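Local coordinates for effector protein Lem4 (lpg1101) (Legionella pneumophila subsp. pneumophila, PDB 6CGK) that dephosphorylates phosphotyrosine as a membrane-associated Legionella effector, its HAD-type phosphatase domain being seen here as an inactive variant with magnesium and phosphate bound, at residues 45-55 with 97-107; 132-141 with 162-172. The protein carries 1 engineered substitution. All blocks are in the same frame, centred on the assembly; numbering follows the deposited sequence.

Interaction 1. Residues 45-55 with 97-107; sequences LSTKATFDERM and HENYIKALLEF
Ser46 O is gripped by Asn99 ND2, which donates to it at 3.1 Å from above the carbonyl plane, and by a water that accepts from the backbone N of Asn99. Beside this, the Ser46 CB methylene sits over the centre of the His97 ring, 3.3 Å from the centroid, a CH-pi contact.

Arg54 carries the other end, lodged among Asn99, Lys102, Ala103 and Glu106. It holds Glu106 side-on, NE reaching OE1 at 2.8 Å in a nearly straight bond. NH2 meets the syn lone pair of OE2 at 2.9 Å. His112 also bonds OE2. A bend at chi3 (-65°) turns the guanidinium toward Glu106, while NH1 donates to Lys48 O at 3.1 Å and so ties the turn to its own helix. Lys102 CB lies over one guanidinium face, toward its rim; backbone of Thr50 and Phe51 lies over the opposite one.

In the apolar part of the contact, Leu45 CD1 touches Tyr100 CD1 at 3.7 Å and Leu45 CD2 meets the Ala103 methyl, while Met55 SD lies at the edge of the Phe107 ring, a Met-aromatic contact. The insert following strand 19-23 thus packs on a helix of the HAD Rossmann-like core, a location consistent with the cap insertion point of HAD enzymes.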
loop_
_atom_site.group_PDB
_atom_site.type_symbol
_atom_site.label_atom_id
_atom_site.label_comp_id
_atom_site.label_asym_id
_atom_site.label_seq_id
_atom_site.Cartn_x
_atom_site.Cartn_y
_atom_site.Cartn_z
ATOM N N LEU A 45 -10.218 -12.351 10.064
ATOM C CA LEU A 45 -9.026 -11.581 10.473
ATOM C C LEU A 45 -9.368 -10.142 10.873
ATOM O O LEU A 45 -8.592 -9.503 11.599
ATOM C CB LEU A 45 -7.979 -11.566 9.360
ATOM C CG LEU A 45 -7.100 -12.822 9.354
ATOM C CD1 LEU A 45 -6.389 -13.063 8.022
ATOM C CD2 LEU A 45 -6.080 -12.761 10.489
ATOM N N SER A 46 -10.523 -9.639 10.458
ATOM C CA SER A 46 -10.791 -8.208 10.629
ATOM C C SER A 46 -10.684 -7.776 12.089
ATOM O O SER A 46 -10.283 -6.641 12.386
ATOM C CB SER A 46 -12.193 -7.879 10.077
ATOM O OG SER A 46 -13.248 -8.513 10.824
ATOM N N THR A 47 -11.083 -8.644 13.017
ATOM C CA THR A 47 -11.117 -8.290 14.425
ATOM C C THR A 47 -9.873 -8.754 15.187
ATOM O O THR A 47 -9.855 -8.693 16.422
ATOM C CB THR A 47 -12.373 -8.867 15.076
ATOM O OG1 THR A 47 -12.453 -10.271 14.829
ATOM C CG2 THR A 47 -13.609 -8.244 14.469
ATOM N N LYS A 48 -8.859 -9.246 14.489
ATOM C CA LYS A 48 -7.681 -9.823 15.152
ATOM C C LYS A 48 -6.633 -8.723 15.326
ATOM O O LYS A 48 -5.823 -8.431 14.426
ATOM C CB LYS A 48 -7.142 -11.006 14.362
ATOM C CG LYS A 48 -8.183 -12.197 14.220
ATOM C CD LYS A 48 -8.794 -12.575 15.553
ATOM C CE LYS A 48 -9.803 -13.739 15.405
ATOM N NZ LYS A 48 -11.183 -13.229 15.034
ATOM N N ALA A 49 -6.640 -8.105 16.510
ATOM C CA ALA A 49 -5.943 -6.837 16.688
ATOM C C ALA A 49 -4.525 -7.012 17.219
ATOM O O ALA A 49 -3.839 -6.012 17.445
ATOM C CB ALA A 49 -6.748 -5.922 17.622
ATOM N N THR A 50 -4.050 -8.246 17.416
ATOM C CA THR A 50 -2.664 -8.448 17.826
ATOM C C THR A 50 -1.973 -9.459 16.913
ATOM O O THR A 50 -2.613 -10.287 16.255
ATOM C CB THR A 50 -2.554 -8.953 19.278
ATOM O OG1 THR A 50 -3.077 -10.281 19.359
ATOM C CG2 THR A 50 -3.341 -8.066 20.223
ATOM N N PHE A 51 -0.646 -9.362 16.884
ATOM C CA PHE A 51 0.183 -10.307 16.135
ATOM C C PHE A 51 -0.167 -11.747 16.486
ATOM O O PHE A 51 -0.319 -12.594 15.594
ATOM C CB PHE A 51 1.648 -9.993 16.432
ATOM C CG PHE A 51 2.648 -10.946 15.822
ATOM C CD1 PHE A 51 3.027 -10.828 14.496
ATOM C CD2 PHE A 51 3.236 -11.926 16.600
ATOM C CE1 PHE A 51 3.997 -11.681 13.941
ATOM C CE2 PHE A 51 4.206 -12.792 16.069
ATOM C CZ PHE A 51 4.606 -12.668 14.739
ATOM N N ASP A 52 -0.303 -12.040 17.787
ATOM C CA ASP A 52 -0.552 -13.421 18.197
ATOM C C ASP A 52 -1.890 -13.924 17.665
ATOM O O ASP A 52 -2.022 -15.097 17.300
ATOM C CB ASP A 52 -0.538 -13.550 19.723
ATOM C CG ASP A 52 0.850 -13.404 20.325
ATOM O OD1 ASP A 52 1.831 -13.663 19.610
ATOM O OD2 ASP A 52 0.949 -13.047 21.520
ATOM N N GLU A 53 -2.895 -13.067 17.647
ATOM C CA GLU A 53 -4.195 -13.518 17.153
ATOM C C GLU A 53 -4.165 -13.682 15.641
ATOM O O GLU A 53 -4.764 -14.610 15.091
ATOM C CB GLU A 53 -5.299 -12.529 17.556
ATOM C CG GLU A 53 -5.524 -12.428 19.054
ATOM C CD GLU A 53 -6.603 -11.424 19.402
ATOM O OE1 GLU A 53 -6.320 -10.214 19.359
ATOM O OE2 GLU A 53 -7.741 -11.846 19.692
ATOM N N ARG A 54 -3.507 -12.760 14.946
ATOM C CA ARG A 54 -3.432 -12.865 13.497
ATOM C C ARG A 54 -2.653 -14.096 13.056
ATOM O O ARG A 54 -3.032 -14.759 12.089
ATOM C CB ARG A 54 -2.811 -11.580 12.938
ATOM C CG ARG A 54 -3.745 -10.389 13.098
ATOM C CD ARG A 54 -3.150 -9.138 12.415
ATOM N NE ARG A 54 -1.903 -8.591 12.985
ATOM C CZ ARG A 54 -1.878 -7.569 13.843
ATOM N NH1 ARG A 54 -3.019 -7.044 14.278
ATOM N NH2 ARG A 54 -0.701 -7.027 14.239
ATOM N N MET A 55 -1.530 -14.390 13.716
ATOM C CA MET A 55 -0.631 -15.427 13.218
ATOM C C MET A 55 -1.275 -16.800 13.245
ATOM O O MET A 55 -0.801 -17.726 12.568
ATOM C CB MET A 55 0.669 -15.434 14.030
ATOM C CG MET A 55 1.575 -14.223 13.684
ATOM S SD MET A 55 2.062 -14.254 11.935
ATOM C CE MET A 55 2.226 -16.006 11.768
ATOM N N HIS A 97 -9.835 -4.297 5.678
ATOM C CA HIS A 97 -9.628 -4.127 7.112
ATOM C C HIS A 97 -8.155 -3.998 7.438
ATOM O O HIS A 97 -7.325 -4.725 6.888
ATOM C CB HIS A 97 -10.148 -5.354 7.869
ATOM C CG HIS A 97 -11.595 -5.638 7.641
ATOM N ND1 HIS A 97 -12.600 -4.930 8.263
ATOM C CD2 HIS A 97 -12.205 -6.565 6.865
ATOM C CE1 HIS A 97 -13.772 -5.411 7.880
ATOM N NE2 HIS A 97 -13.561 -6.402 7.028
ATOM N N GLU A 98 -7.850 -3.101 8.384
ATOM C CA GLU A 98 -6.479 -2.909 8.836
ATOM C C GLU A 98 -5.850 -4.212 9.305
ATOM O O GLU A 98 -4.655 -4.468 9.065
ATOM C CB GLU A 98 -6.468 -1.905 9.981
ATOM C CG GLU A 98 -5.068 -1.527 10.362
ATOM C CD GLU A 98 -5.038 -0.421 11.387
ATOM O OE1 GLU A 98 -6.091 0.213 11.613
ATOM O OE2 GLU A 98 -3.961 -0.185 11.967
ATOM N N ASN A 99 -6.606 -5.004 10.059
ATOM C CA ASN A 99 -5.997 -6.220 10.610
ATOM C C ASN A 99 -5.798 -7.294 9.554
ATOM O O ASN A 99 -4.926 -8.171 9.707
ATOM C CB ASN A 99 -6.833 -6.733 11.775
ATOM C CG ASN A 99 -6.663 -5.853 12.988
ATOM O OD1 ASN A 99 -5.587 -5.265 13.173
ATOM N ND2 ASN A 99 -7.720 -5.720 13.802
ATOM N N TYR A 100 -6.589 -7.277 8.489
ATOM C CA TYR A 100 -6.326 -8.228 7.408
ATOM C C TYR A 100 -5.044 -7.839 6.683
ATOM O O TYR A 100 -4.209 -8.696 6.355
ATOM C CB TYR A 100 -7.507 -8.255 6.445
ATOM C CG TYR A 100 -7.391 -9.236 5.301
ATOM C CD1 TYR A 100 -7.563 -10.611 5.522
ATOM C CD2 TYR A 100 -7.123 -8.790 4.000
ATOM C CE1 TYR A 100 -7.484 -11.518 4.467
ATOM C CE2 TYR A 100 -7.048 -9.678 2.940
ATOM C CZ TYR A 100 -7.229 -11.052 3.184
ATOM O OH TYR A 100 -7.179 -11.958 2.143
ATOM N N ILE A 101 -4.891 -6.543 6.409
ATOM C CA ILE A 101 -3.677 -6.055 5.765
ATOM C C ILE A 101 -2.462 -6.377 6.614
ATOM O O ILE A 101 -1.480 -6.927 6.111
ATOM C CB ILE A 101 -3.801 -4.555 5.460
ATOM C CG1 ILE A 101 -4.936 -4.366 4.457
ATOM C CG2 ILE A 101 -2.404 -4.005 5.005
ATOM C CD1 ILE A 101 -5.361 -2.852 4.235
ATOM N N LYS A 102 -2.500 -6.050 7.915
ATOM C CA LYS A 102 -1.355 -6.365 8.778
ATOM C C LYS A 102 -1.078 -7.856 8.815
ATOM O O LYS A 102 0.084 -8.281 8.827
ATOM C CB LYS A 102 -1.584 -5.858 10.209
ATOM C CG LYS A 102 -1.580 -4.322 10.321
ATOM C CD LYS A 102 -1.769 -3.886 11.766
ATOM C CE LYS A 102 -1.600 -2.386 11.944
ATOM N NZ LYS A 102 -1.903 -2.039 13.361
ATOM N N ALA A 103 -2.140 -8.675 8.879
ATOM C CA ALA A 103 -1.943 -10.111 8.927
ATOM C C ALA A 103 -1.189 -10.600 7.700
ATOM O O ALA A 103 -0.267 -11.411 7.801
ATOM C CB ALA A 103 -3.315 -10.821 9.039
ATOM N N LEU A 104 -1.614 -10.176 6.510
ATOM C CA LEU A 104 -0.955 -10.695 5.306
ATOM C C LEU A 104 0.499 -10.225 5.240
ATOM O O LEU A 104 1.393 -11.008 4.899
ATOM C CB LEU A 104 -1.705 -10.250 4.041
ATOM C CG LEU A 104 -2.731 -11.336 3.633
ATOM C CD1 LEU A 104 -3.719 -11.610 4.748
ATOM C CD2 LEU A 104 -3.459 -10.938 2.357
ATOM N N LEU A 105 0.755 -8.957 5.550
ATOM C CA LEU A 105 2.150 -8.511 5.652
ATOM C C LEU A 105 2.940 -9.389 6.625
ATOM O O LEU A 105 4.073 -9.811 6.336
ATOM C CB LEU A 105 2.178 -7.053 6.079
ATOM C CG LEU A 105 1.551 -6.091 5.051
ATOM C CD1 LEU A 105 1.350 -4.679 5.646
ATOM C CD2 LEU A 105 2.394 -6.030 3.770
ATOM N N GLU A 106 2.378 -9.650 7.806
ATOM C CA GLU A 106 3.074 -10.489 8.784
ATOM C C GLU A 106 3.299 -11.914 8.285
ATOM O O GLU A 106 4.359 -12.503 8.525
ATOM C CB GLU A 106 2.309 -10.490 10.106
ATOM C CG GLU A 106 2.439 -9.142 10.810
ATOM C CD GLU A 106 1.328 -8.844 11.782
ATOM O OE1 GLU A 106 0.411 -9.699 11.951
ATOM O OE2 GLU A 106 1.372 -7.733 12.361
ATOM N N PHE A 107 2.292 -12.510 7.636
ATOM C CA PHE A 107 2.437 -13.847 7.083
ATOM C C PHE A 107 3.598 -13.934 6.114
ATOM O O PHE A 107 4.181 -15.005 5.943
ATOM C CB PHE A 107 1.159 -14.269 6.327
ATOM C CG PHE A 107 -0.093 -14.378 7.172
ATOM C CD1 PHE A 107 -0.048 -14.613 8.539
ATOM C CD2 PHE A 107 -1.330 -14.232 6.559
ATOM C CE1 PHE A 107 -1.250 -14.726 9.291
ATOM C CE2 PHE A 107 -2.540 -14.367 7.291
ATOM C CZ PHE A 107 -2.488 -14.584 8.656
HETATM O O HOH W 1 -9.270 -4.418 11.077
#

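Interaction 2. Residues 132-141 with 162-172; sequences KYKAVVSHEE and EMCNGLIHTGR. With PO4 (phosphate ion), chain B.
Glu140 and Arg172 make the charged contact. Glu140 OE1 lies in the guanidinium plane of Arg172 and takes NH1 on its anti lone pair at 2.7 Å. The same NH1 also reaches Glu140 O at 3.0 Å. Carboxylate and guanidinium planes stand 74° apart. Arg150 and Tyr21 hold the other oxygen, OE2, so both ends of this buried carboxylate are engaged. A bend at chi2 (-64°) folds the Glu140 chain, whose OE2 lies 3.4 Å from Leu167 CD2.

Apolar contacts run between the helices. Val136 sends CG2 to Met163 CB (3.7 Å) and CG1 to Leu167 CD2, and Val137 CG2 rests against Gly166; the helix axes come within 7.3 Å of each other. Both helices, crossing at -36°, cover the same face of the parallel sheet of the HAD core, with Val136 reaching Ile93 and Leu167 reaching Ile152. A Schellman motif with Gly171 at C-prime ends helix 157-169, with Arg172 N bonded back to Leu167 O.

Aromatic contacts lie further out. Tyr133 is a knob among Glu162, Asn165, Gly166 and His169; its edge faces Glu162 O, and its OH lies over one face of the His169 ring, 3.3 Å from CG.

At the start of helix 132-140 a water joins Tyr133 N to Glu162 OE2. Lys132 NZ, salt-bridged to Asp159, reaches into the active site and donates to phosphate O2 at 3.1 Å.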
loop_
_atom_site.group_PDB
_atom_site.type_symbol
_atom_site.label_atom_id
_atom_site.label_comp_id
_atom_site.label_asym_id
_atom_site.label_seq_id
_atom_site.Cartn_x
_atom_site.Cartn_y
_atom_site.Cartn_z
ATOM N N LYS A 132 -10.558 7.214 -1.275
ATOM C CA LYS A 132 -9.134 7.268 -1.636
ATOM C C LYS A 132 -8.706 8.687 -1.974
ATOM O O LYS A 132 -7.577 9.098 -1.666
ATOM C CB LYS A 132 -8.834 6.373 -2.845
ATOM C CG LYS A 132 -9.311 4.933 -2.794
ATOM C CD LYS A 132 -8.720 4.163 -1.665
ATOM C CE LYS A 132 -9.211 2.696 -1.675
ATOM N NZ LYS A 132 -8.806 1.921 -2.899
ATOM N N TYR A 133 -9.566 9.426 -2.672
ATOM C CA TYR A 133 -9.275 10.824 -2.962
ATOM C C TYR A 133 -8.998 11.582 -1.678
ATOM O O TYR A 133 -7.946 12.218 -1.532
ATOM C CB TYR A 133 -10.453 11.430 -3.730
ATOM C CG TYR A 133 -10.422 12.933 -3.977
ATOM C CD1 TYR A 133 -9.673 13.467 -5.013
ATOM C CD2 TYR A 133 -11.171 13.804 -3.200
ATOM C CE1 TYR A 133 -9.662 14.848 -5.266
ATOM C CE2 TYR A 133 -11.162 15.195 -3.444
ATOM C CZ TYR A 133 -10.405 15.694 -4.481
ATOM O OH TYR A 133 -10.388 17.058 -4.745
ATOM N N LYS A 134 -9.938 11.529 -0.729
ATOM C CA LYS A 134 -9.759 12.252 0.525
ATOM C C LYS A 134 -8.562 11.738 1.321
ATOM O O LYS A 134 -7.921 12.523 2.033
ATOM C CB LYS A 134 -11.018 12.156 1.359
ATOM C CG LYS A 134 -10.978 12.921 2.651
ATOM C CD LYS A 134 -12.389 13.047 3.215
ATOM C CE LYS A 134 -13.309 13.840 2.294
ATOM N NZ LYS A 134 -14.711 13.829 2.799
ATOM N N ALA A 135 -8.268 10.435 1.237
ATOM C CA ALA A 135 -7.106 9.873 1.944
ATOM C C ALA A 135 -5.808 10.508 1.457
ATOM O O ALA A 135 -4.937 10.883 2.260
ATOM C CB ALA A 135 -7.051 8.348 1.742
ATOM N N VAL A 136 -5.660 10.631 0.137
ATOM C CA VAL A 136 -4.459 11.255 -0.416
ATOM C C VAL A 136 -4.407 12.730 -0.063
ATOM O O VAL A 136 -3.347 13.250 0.300
ATOM C CB VAL A 136 -4.375 11.044 -1.944
ATOM C CG1 VAL A 136 -3.271 11.959 -2.537
ATOM C CG2 VAL A 136 -4.102 9.546 -2.265
ATOM N N VAL A 137 -5.539 13.436 -0.179
ATOM C CA VAL A 137 -5.535 14.857 0.148
ATOM C C VAL A 137 -5.133 15.054 1.600
ATOM O O VAL A 137 -4.275 15.888 1.917
ATOM C CB VAL A 137 -6.903 15.488 -0.153
ATOM C CG1 VAL A 137 -6.964 16.894 0.433
ATOM C CG2 VAL A 137 -7.151 15.502 -1.662
ATOM N N SER A 138 -5.716 14.259 2.502
ATOM C CA SER A 138 -5.381 14.371 3.919
ATOM C C SER A 138 -3.913 14.066 4.165
ATOM O O SER A 138 -3.256 14.744 4.970
ATOM C CB SER A 138 -6.244 13.431 4.752
ATOM O OG SER A 138 -7.606 13.853 4.711
ATOM N N HIS A 139 -3.387 13.036 3.502
ATOM C CA HIS A 139 -1.985 12.706 3.721
ATOM C C HIS A 139 -1.075 13.815 3.223
ATOM O O HIS A 139 -0.122 14.198 3.917
ATOM C CB HIS A 139 -1.599 11.396 3.054
ATOM C CG HIS A 139 -0.301 10.868 3.566
ATOM N ND1 HIS A 139 -0.186 10.295 4.815
ATOM C CD2 HIS A 139 0.953 10.941 3.068
ATOM C CE1 HIS A 139 1.079 9.989 5.040
ATOM N NE2 HIS A 139 1.792 10.377 3.998
ATOM N N GLU A 140 -1.340 14.346 2.025
ATOM C CA GLU A 140 -0.483 15.417 1.505
ATOM C C GLU A 140 -0.516 16.648 2.395
ATOM O O GLU A 140 0.461 17.413 2.443
ATOM C CB GLU A 140 -0.898 15.781 0.076
ATOM C CG GLU A 140 -0.639 14.645 -0.932
ATOM C CD GLU A 140 0.858 14.315 -1.084
ATOM O OE1 GLU A 140 1.723 15.212 -0.900
ATOM O OE2 GLU A 140 1.169 13.150 -1.403
ATOM N N GLU A 141 -1.610 16.855 3.115
ATOM C CA GLU A 141 -1.735 18.046 3.944
ATOM C C GLU A 141 -1.039 17.914 5.292
ATOM O O GLU A 141 -0.943 18.912 6.011
ATOM C CB GLU A 141 -3.212 18.390 4.130
ATOM C CG GLU A 141 -3.812 18.986 2.878
ATOM C CD GLU A 141 -5.303 19.266 2.999
ATOM O OE1 GLU A 141 -5.875 18.998 4.072
ATOM O OE2 GLU A 141 -5.898 19.739 2.012
ATOM N N GLU A 162 -8.757 8.327 -8.548
ATOM C CA GLU A 162 -9.131 9.002 -7.312
ATOM C C GLU A 162 -7.899 9.420 -6.520
ATOM O O GLU A 162 -7.856 10.531 -5.979
ATOM C CB GLU A 162 -10.020 8.106 -6.460
ATOM C CG GLU A 162 -11.439 7.999 -6.957
ATOM C CD GLU A 162 -12.112 9.363 -7.009
ATOM O OE1 GLU A 162 -11.827 10.133 -7.956
ATOM O OE2 GLU A 162 -12.903 9.676 -6.091
ATOM N N MET A 163 -6.899 8.538 -6.413
ATOM C CA MET A 163 -5.669 8.924 -5.718
ATOM C C MET A 163 -4.887 9.962 -6.518
ATOM O O MET A 163 -4.391 10.945 -5.950
ATOM C CB MET A 163 -4.813 7.687 -5.417
ATOM C CG MET A 163 -5.440 6.734 -4.378
ATOM S SD MET A 163 -4.344 5.433 -3.817
ATOM C CE MET A 163 -4.385 4.332 -5.224
ATOM N N CYS A 164 -4.793 9.786 -7.841
ATOM C CA CYS A 164 -4.204 10.827 -8.689
ATOM C C CYS A 164 -4.922 12.164 -8.525
ATOM O O CYS A 164 -4.282 13.216 -8.446
ATOM C CB CYS A 164 -4.248 10.419 -10.158
ATOM S SG CYS A 164 -3.231 9.054 -10.613
ATOM N N ASN A 165 -6.264 12.155 -8.536
ATOM C CA ASN A 165 -6.990 13.414 -8.387
ATOM C C ASN A 165 -6.679 14.087 -7.058
ATOM O O ASN A 165 -6.626 15.309 -6.982
ATOM C CB ASN A 165 -8.491 13.175 -8.512
ATOM C CG ASN A 165 -8.918 12.882 -9.931
ATOM O OD1 ASN A 165 -8.090 12.745 -10.834
ATOM N ND2 ASN A 165 -10.222 12.776 -10.134
ATOM N N GLY A 166 -6.454 13.309 -6.003
ATOM C CA GLY A 166 -6.046 13.898 -4.733
ATOM C C GLY A 166 -4.714 14.627 -4.792
ATOM O O GLY A 166 -4.564 15.698 -4.198
ATOM N N LEU A 167 -3.715 14.052 -5.478
ATOM C CA LEU A 167 -2.458 14.779 -5.689
ATOM C C LEU A 167 -2.684 16.059 -6.472
ATOM O O LEU A 167 -2.069 17.098 -6.182
ATOM C CB LEU A 167 -1.439 13.933 -6.447
ATOM C CG LEU A 167 -0.862 12.710 -5.777
ATOM C CD1 LEU A 167 0.137 12.081 -6.742
ATOM C CD2 LEU A 167 -0.207 13.091 -4.469
ATOM N N ILE A 168 -3.503 15.993 -7.519
ATOM C CA ILE A 168 -3.755 17.197 -8.310
ATOM C C ILE A 168 -4.386 18.268 -7.436
ATOM O O ILE A 168 -3.978 19.436 -7.454
ATOM C CB ILE A 168 -4.635 16.873 -9.527
ATOM C CG1 ILE A 168 -4.049 15.702 -10.318
ATOM C CG2 ILE A 168 -4.798 18.120 -10.408
ATOM C CD1 ILE A 168 -4.810 15.408 -11.588
ATOM N N HIS A 169 -5.403 17.887 -6.660
ATOM C CA HIS A 169 -6.105 18.870 -5.843
ATOM C C HIS A 169 -5.166 19.589 -4.889
ATOM O O HIS A 169 -5.403 20.760 -4.564
ATOM C CB HIS A 169 -7.228 18.202 -5.051
ATOM C CG HIS A 169 -7.903 19.113 -4.069
ATOM N ND1 HIS A 169 -8.830 20.060 -4.447
ATOM C CD2 HIS A 169 -7.783 19.223 -2.724
ATOM C CE1 HIS A 169 -9.254 20.713 -3.379
ATOM N NE2 HIS A 169 -8.640 20.218 -2.319
ATOM N N THR A 170 -4.100 18.919 -4.440
ATOM C CA THR A 170 -3.159 19.489 -3.487
ATOM C C THR A 170 -1.930 20.084 -4.141
ATOM O O THR A 170 -1.011 20.483 -3.430
ATOM C CB THR A 170 -2.706 18.449 -2.450
ATOM O OG1 THR A 170 -2.196 17.271 -3.098
ATOM C CG2 THR A 170 -3.847 18.124 -1.502
ATOM N N GLY A 171 -1.891 20.149 -5.470
ATOM C CA GLY A 171 -0.726 20.669 -6.154
ATOM C C GLY A 171 0.519 19.839 -5.976
ATOM O O GLY A 171 1.628 20.383 -6.027
ATOM N N ARG A 172 0.364 18.520 -5.801
ATOM C CA ARG A 172 1.455 17.601 -5.502
ATOM C C ARG A 172 1.659 16.577 -6.614
ATOM O O ARG A 172 2.085 15.450 -6.360
ATOM C CB ARG A 172 1.201 16.894 -4.174
ATOM C CG ARG A 172 1.352 17.807 -2.980
ATOM C CD ARG A 172 2.854 17.965 -2.584
ATOM N NE ARG A 172 2.978 19.036 -1.595
ATOM C CZ ARG A 172 2.706 18.866 -0.301
ATOM N NH1 ARG A 172 2.306 17.686 0.142
ATOM N NH2 ARG A 172 2.787 19.887 0.543
HETATM P P PO4 B . -8.690 -2.323 -1.908
HETATM O O1 PO4 B . -7.406 -2.588 -1.140
HETATM O O2 PO4 B . -9.221 -0.902 -1.742
HETATM O O3 PO4 B . -9.724 -3.305 -1.377
HETATM O O4 PO4 B . -8.498 -2.657 -3.372
HETATM O O HOH W 2 -12.241 8.683 -3.709
HETATM O O HOH W 3 2.100 19.645 3.265
HETATM O O HOH W 4 -8.389 20.389 1.064
#

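How the interactions relate
Interaction 1 closes before interaction 2 opens along the chain, and the two lie on opposite sides of its centre, with centres 27 Å apart and nearest atoms about 9 Å apart. The active site connects them indirectly. On the side of interaction 2, the Lys132 side chain lies about 6 Å from the magnesium and about 3 Å from that of the engineered residue Asn23, a magnesium ligand. On the side of interaction 1, the Tyr100 side chain comes about 4 Å from that of Asp25, another magnesium ligand, but stays about 11 Å from the metal itself. Lys132 contacts the phosphate directly, whereas residues 97-107 reach the site through Tyr100, which neighbours the ligand Asp25.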